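Local structure of afamin (Homo sapiens, 6FAK) at residues H201-L206 with G247-D252; F216-I221 with D240-Y245. The protein carries hydrophobic molecules in body fluids, binds vitamin E, and forms one-to-one complexes with lipidated Wnt proteins, which need it for solubility and activity. All coordinates share one frame; numbering follows the deposited sequence. Where two conformers were deposited one is given.

Contact 1. Residues H201-L206 with G247-D252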
loop_
_atom_site.group_PDB
_atom_site.type_symbol
_atom_site.label_atom_id
_atom_site.label_comp_id
_atom_site.label_asym_id
_atom_site.label_seq_id
_atom_site.Cartn_x
_atom_site.Cartn_y
_atom_site.Cartn_z
ATOM N N HIS A 201 -3.149 0.731 -2.722
ATOM C CA HIS A 201 -4.279 1.585 -2.471
ATOM C C HIS A 201 -4.758 2.284 -3.784
ATOM O O HIS A 201 -5.915 2.244 -4.109
ATOM C CB HIS A 201 -3.881 2.620 -1.424
ATOM C CG HIS A 201 -5.005 3.444 -0.917
ATOM N ND1 HIS A 201 -6.037 2.915 -0.172
ATOM C CD2 HIS A 201 -5.255 4.771 -1.020
ATOM C CE1 HIS A 201 -6.869 3.885 0.181
ATOM N NE2 HIS A 201 -6.422 5.015 -0.329
ATOM N N VAL A 202 -3.851 2.922 -4.498
ATOM C CA VAL A 202 -4.224 3.598 -5.721
ATOM C C VAL A 202 -4.685 2.587 -6.806
ATOM O O VAL A 202 -5.714 2.804 -7.490
ATOM C CB VAL A 202 -3.078 4.460 -6.237
ATOM C CG1 VAL A 202 -3.415 5.077 -7.597
ATOM C CG2 VAL A 202 -2.791 5.570 -5.251
ATOM N N CYS A 203 -3.954 1.496 -6.983
ATOM C CA CYS A 203 -4.347 0.492 -7.989
ATOM C C CYS A 203 -5.712 -0.147 -7.694
ATOM O O CYS A 203 -6.495 -0.337 -8.605
ATOM C CB CYS A 203 -3.290 -0.595 -8.202
ATOM S SG CYS A 203 -1.712 0.100 -8.765
ATOM N N GLY A 204 -5.953 -0.466 -6.422
ATOM C CA GLY A 204 -7.235 -1.009 -5.980
ATOM C C GLY A 204 -8.351 -0.059 -6.303
ATOM O O GLY A 204 -9.382 -0.455 -6.799
ATOM N N ALA A 205 -8.139 1.207 -6.039
ATOM C CA ALA A 205 -9.145 2.244 -6.326
ATOM C C ALA A 205 -9.422 2.418 -7.805
ATOM O O ALA A 205 -10.590 2.597 -8.243
ATOM C CB ALA A 205 -8.723 3.539 -5.716
ATOM N N LEU A 206 -8.361 2.322 -8.592
ATOM C CA LEU A 206 -8.485 2.397 -10.016
ATOM C C LEU A 206 -9.381 1.286 -10.564
ATOM O O LEU A 206 -10.225 1.553 -11.354
ATOM C CB LEU A 206 -7.102 2.344 -10.660
ATOM C CG LEU A 206 -6.899 2.724 -12.098
ATOM C CD1 LEU A 206 -7.438 4.126 -12.374
ATOM C CD2 LEU A 206 -5.406 2.654 -12.407
ATOM N N GLY A 247 -0.239 1.861 -16.431
ATOM C CA GLY A 247 0.741 0.826 -16.815
ATOM C C GLY A 247 1.315 0.136 -15.583
ATOM O O GLY A 247 1.530 -1.076 -15.575
ATOM N N CYS A 248 1.621 0.928 -14.560
ATOM C CA CYS A 248 2.255 0.406 -13.382
ATOM C C CYS A 248 1.269 -0.540 -12.668
ATOM O O CYS A 248 1.688 -1.610 -12.209
ATOM C CB CYS A 248 2.738 1.532 -12.474
ATOM S SG CYS A 248 4.125 2.531 -13.087
ATOM N N CYS A 249 -0.015 -0.159 -12.597
ATOM C CA CYS A 249 -1.044 -1.002 -11.958
ATOM C C CYS A 249 -1.272 -2.318 -12.711
ATOM O O CYS A 249 -1.532 -3.363 -12.082
ATOM C CB CYS A 249 -2.331 -0.237 -11.720
ATOM S SG CYS A 249 -2.182 1.081 -10.464
ATOM N N GLU A 250 -1.174 -2.263 -14.041
ATOM C CA GLU A 250 -1.216 -3.446 -14.856
ATOM C C GLU A 250 -0.113 -4.445 -14.540
ATOM O O GLU A 250 -0.326 -5.653 -14.603
ATOM C CB GLU A 250 -1.208 -3.084 -16.351
ATOM C CG GLU A 250 -1.129 -4.321 -17.220
ATOM C CD GLU A 250 -1.103 -4.079 -18.696
ATOM O OE1 GLU A 250 -1.366 -2.931 -19.160
ATOM O OE2 GLU A 250 -0.829 -5.128 -19.364
ATOM N N GLY A 251 1.070 -3.939 -14.222
ATOM C CA GLY A 251 2.237 -4.741 -14.063
ATOM C C GLY A 251 3.194 -4.708 -15.250
ATOM O O GLY A 251 4.103 -5.487 -15.289
ATOM N N ASP A 252 2.985 -3.793 -16.193
ATOM C CA ASP A 252 3.815 -3.683 -17.358
ATOM C C ASP A 252 5.107 -2.930 -16.927
ATOM O O ASP A 252 5.148 -1.689 -16.915
ATOM C CB ASP A 252 3.040 -2.961 -18.461
ATOM C CG ASP A 252 3.831 -2.871 -19.770
ATOM O OD1 ASP A 252 5.088 -2.963 -19.783
ATOM O OD2 ASP A 252 3.149 -2.697 -20.775
#

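Contact 2. Residues F216-I221 with D240-Y245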
loop_
_atom_site.group_PDB
_atom_site.type_symbol
_atom_site.label_atom_id
_atom_site.label_comp_id
_atom_site.label_asym_id
_atom_site.label_seq_id
_atom_site.Cartn_x
_atom_site.Cartn_y
_atom_site.Cartn_z
ATOM N N PHE A 216 -8.759 12.427 -9.355
ATOM C CA PHE A 216 -8.904 13.409 -8.277
ATOM C C PHE A 216 -7.869 13.263 -7.146
ATOM O O PHE A 216 -7.399 14.269 -6.577
ATOM C CB PHE A 216 -10.354 13.506 -7.802
ATOM C CG PHE A 216 -11.199 14.303 -8.743
ATOM C CD1 PHE A 216 -11.606 13.767 -9.979
ATOM C CD2 PHE A 216 -11.507 15.618 -8.477
ATOM C CE1 PHE A 216 -12.368 14.521 -10.881
ATOM C CE2 PHE A 216 -12.249 16.384 -9.385
ATOM C CZ PHE A 216 -12.663 15.860 -10.584
ATOM N N ILE A 217 -7.456 12.021 -6.911
ATOM C CA ILE A 217 -6.371 11.745 -5.992
ATOM C C ILE A 217 -5.097 12.468 -6.419
ATOM O O ILE A 217 -4.441 13.036 -5.587
ATOM C CB ILE A 217 -6.046 10.223 -5.871
ATOM C CG1 ILE A 217 -7.193 9.493 -5.217
ATOM C CG2 ILE A 217 -4.753 9.982 -5.062
ATOM C CD1 ILE A 217 -6.984 7.989 -5.212
ATOM N N TYR A 218 -4.750 12.418 -7.708
ATOM C CA TYR A 218 -3.509 12.994 -8.194
ATOM C C TYR A 218 -3.609 14.516 -8.211
ATOM O O TYR A 218 -2.618 15.232 -7.982
ATOM C CB TYR A 218 -3.089 12.443 -9.596
ATOM C CG TYR A 218 -3.431 10.984 -9.934
ATOM C CD1 TYR A 218 -3.073 9.936 -9.069
ATOM C CD2 TYR A 218 -4.038 10.646 -11.154
ATOM C CE1 TYR A 218 -3.397 8.603 -9.386
ATOM C CE2 TYR A 218 -4.316 9.324 -11.496
ATOM C CZ TYR A 218 -4.014 8.294 -10.604
ATOM O OH TYR A 218 -4.356 6.984 -10.927
ATOM N N ILE A 219 -4.790 15.045 -8.511
ATOM C CA ILE A 219 -4.966 16.503 -8.455
ATOM C C ILE A 219 -4.720 16.948 -7.036
ATOM O O ILE A 219 -3.991 17.937 -6.791
ATOM C CB ILE A 219 -6.366 16.978 -8.924
ATOM C CG1 ILE A 219 -6.594 16.702 -10.420
ATOM C CG2 ILE A 219 -6.527 18.487 -8.637
ATOM C CD1 ILE A 219 -8.063 16.689 -10.833
ATOM N N ALA A 220 -5.316 16.232 -6.081
ATOM C CA ALA A 220 -5.181 16.659 -4.683
ATOM C C ALA A 220 -3.732 16.589 -4.209
ATOM O O ALA A 220 -3.277 17.532 -3.641
ATOM C CB ALA A 220 -6.095 15.881 -3.748
ATOM N N ILE A 221 -3.013 15.483 -4.485
ATOM C CA ILE A 221 -1.628 15.296 -4.028
ATOM C C ILE A 221 -0.672 16.281 -4.704
ATOM O O ILE A 221 0.189 16.898 -4.037
ATOM C CB ILE A 221 -1.104 13.865 -4.315
ATOM C CG1 ILE A 221 -1.801 12.837 -3.416
ATOM C CG2 ILE A 221 0.421 13.758 -4.081
ATOM C CD1 ILE A 221 -1.612 11.398 -3.891
ATOM N N ASP A 240 -0.156 12.737 -17.364
ATOM C CA ASP A 240 1.030 11.899 -17.338
ATOM C C ASP A 240 1.033 10.925 -16.142
ATOM O O ASP A 240 1.344 9.722 -16.315
ATOM C CB ASP A 240 2.315 12.728 -17.341
ATOM C CG ASP A 240 2.603 13.438 -18.687
ATOM O OD1 ASP A 240 1.960 13.175 -19.725
ATOM O OD2 ASP A 240 3.509 14.305 -18.696
ATOM N N VAL A 241 0.670 11.422 -14.956
ATOM C CA VAL A 241 0.590 10.581 -13.792
ATOM C C VAL A 241 -0.462 9.473 -13.940
ATOM O O VAL A 241 -0.170 8.318 -13.576
ATOM C CB VAL A 241 0.353 11.399 -12.509
ATOM C CG1 VAL A 241 0.216 10.492 -11.326
ATOM C CG2 VAL A 241 1.517 12.320 -12.243
ATOM N N SER A 242 -1.652 9.811 -14.444
ATOM C CA SER A 242 -2.705 8.827 -14.619
ATOM C C SER A 242 -2.283 7.691 -15.588
ATOM O O SER A 242 -2.474 6.513 -15.280
ATOM C CB SER A 242 -4.015 9.487 -15.038
ATOM O OG SER A 242 -4.995 8.530 -15.325
ATOM N N SER A 243 -1.688 8.048 -16.726
ATOM C CA SER A 243 -1.079 7.056 -17.638
ATOM C C SER A 243 -0.029 6.206 -16.947
ATOM O O SER A 243 -0.012 4.998 -17.124
ATOM C CB SER A 243 -0.458 7.763 -18.899
ATOM O OG SER A 243 -1.549 8.287 -19.620
ATOM N N ASN A 244 0.820 6.832 -16.138
ATOM C CA ASN A 244 1.822 6.156 -15.356
ATOM C C ASN A 244 1.205 5.099 -14.431
ATOM O O ASN A 244 1.664 3.942 -14.418
ATOM C CB ASN A 244 2.605 7.204 -14.553
ATOM C CG ASN A 244 3.884 6.688 -13.947
ATOM O OD1 ASN A 244 4.307 5.540 -14.158
ATOM N ND2 ASN A 244 4.559 7.587 -13.222
ATOM N N TYR A 245 0.181 5.465 -13.661
ATOM C CA TYR A 245 -0.562 4.461 -12.874
ATOM C C TYR A 245 -1.254 3.383 -13.727
ATOM O O TYR A 245 -1.241 2.251 -13.333
ATOM C CB TYR A 245 -1.581 5.080 -11.910
ATOM C CG TYR A 245 -0.913 5.536 -10.695
ATOM C CD1 TYR A 245 -0.772 4.689 -9.608
ATOM C CD2 TYR A 245 -0.399 6.796 -10.608
ATOM C CE1 TYR A 245 -0.135 5.111 -8.475
ATOM C CE2 TYR A 245 0.237 7.219 -9.476
ATOM C CZ TYR A 245 0.363 6.357 -8.409
ATOM O OH TYR A 245 1.046 6.750 -7.300
HETATM O O HOH W 1 -4.846 6.218 -13.788
#

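Contact 1. Residues H201-L206 with G247-D252
Cys203 and Cys249 bring their backbones to a CA–CA separation of 5.4 Å, where helix 177-209 passes the C-terminal end of helix 231-250. The link between them is a disulfide, and with Cys248, which is bonded to Cys256, it forms the double-disulfide motif of the albumin family, in which two adjacent cysteines of one helix tie it to two different partners. Cys203 SG and Cys249 SG are 2.0 Å apart, and the CB–SG–SG–CB torsion of -78° makes this a left-handed disulfide, not far from the relaxed 90° twist of such bonds. Both CB atoms head for the opposite segment, and each SG is anti to its own carbonyl carbon, which swings it beside the backbone N and into the space between the helices, where the sulfurs join. The close CA spacing suits a disulfide, which ties the helices covalently, and a buried one fits a secreted protein. Phe153 packs on Cys203 and on Cys248, adding an aromatic cover from a loop.

Beyond Cys249 the helix ends in a Schellman motif. Asp252 N bonds to Gly247 O at 3.1 Å, while the bond from Gly251 N to Cys248 O is weak. Gly251 is the C-prime residue, and its positive phi of 102° would press a CB against the preceding carbonyl O, hence glycine. Asp252 is the N-cap just ahead of helix 253-268, with OD1 accepting from Gln255 N. One helical turn after Cys203, Leu206 adds a branched apolar group beside the disulfide: its methyl CD2 lies 4.1 Å from Cys249 SG.

Contact 2. Residues F216-I221 with D240-Y245
Tyr218 and Val241 mark the nearest backbone approach, 7.3 Å between CA atoms, of two helical segments whose axes come within 10.3 Å and run at 128°, nearer antiparallel than parallel. The gap is wide enough for a large side chain, and the Tyr218 ring bridges it. Val241 CG1 sits over one face of that ring, 4.2 Å from its centroid, in a CH-pi contact; being anti to the backbone N (chi1 178°), this methyl is carried over the ring, offset toward its rim. Farther out, Tyr218 CE2 lies 3.5 Å from Ser242 CA, a place where a small serine leaves room for the ring.

The ring of Tyr245, one turn after Val241, is nearly parallel to that of Tyr218 (14°) but strongly offset, with little overlap; Tyr218 CE1 stands over its face, 3.7 Å from Tyr245 CD2. Tyrosine suits this place because its hydroxyl goes on to a water, 3.0 Å from Tyr218 OH, that donates to Ser242 O at 2.8 Å. Replacing Tyr218 by an alanine is likely to open a gap between the helices, leaving Val241 CG1 without its ring face and the water without one of its partners.

The result is an aromatic and aliphatic helix interface in the second albumin domain, within the region that forms the pocket for hydrophobic ligands.

Helix 231-250 serves both contacts: residues 240-245 meet helix 216-225 in contact 2, and its last turn is bonded to helix 177-209 in contact 1. The centres of the contacts are about 11 Å apart. They meet directly where Val202 CG1 packs 3.3 Å from Tyr245 CD1 and 4.0 Å from Tyr218 OH, so the disulfide-linked helix also backs the tyrosine pair. All four segments belong to the experimentally defined hydrophobic-ligand region. Bound tetraethylene glycol, probably from crystallisation, comes within about 3 Å of the Leu206 side chain and about 4 Å of that of Tyr245 (nearest atoms), while His201 NE2 hydrogen-bonds to a longer polyether, probably of the same origin, that contacts both helix 346-363 and helix 446-462.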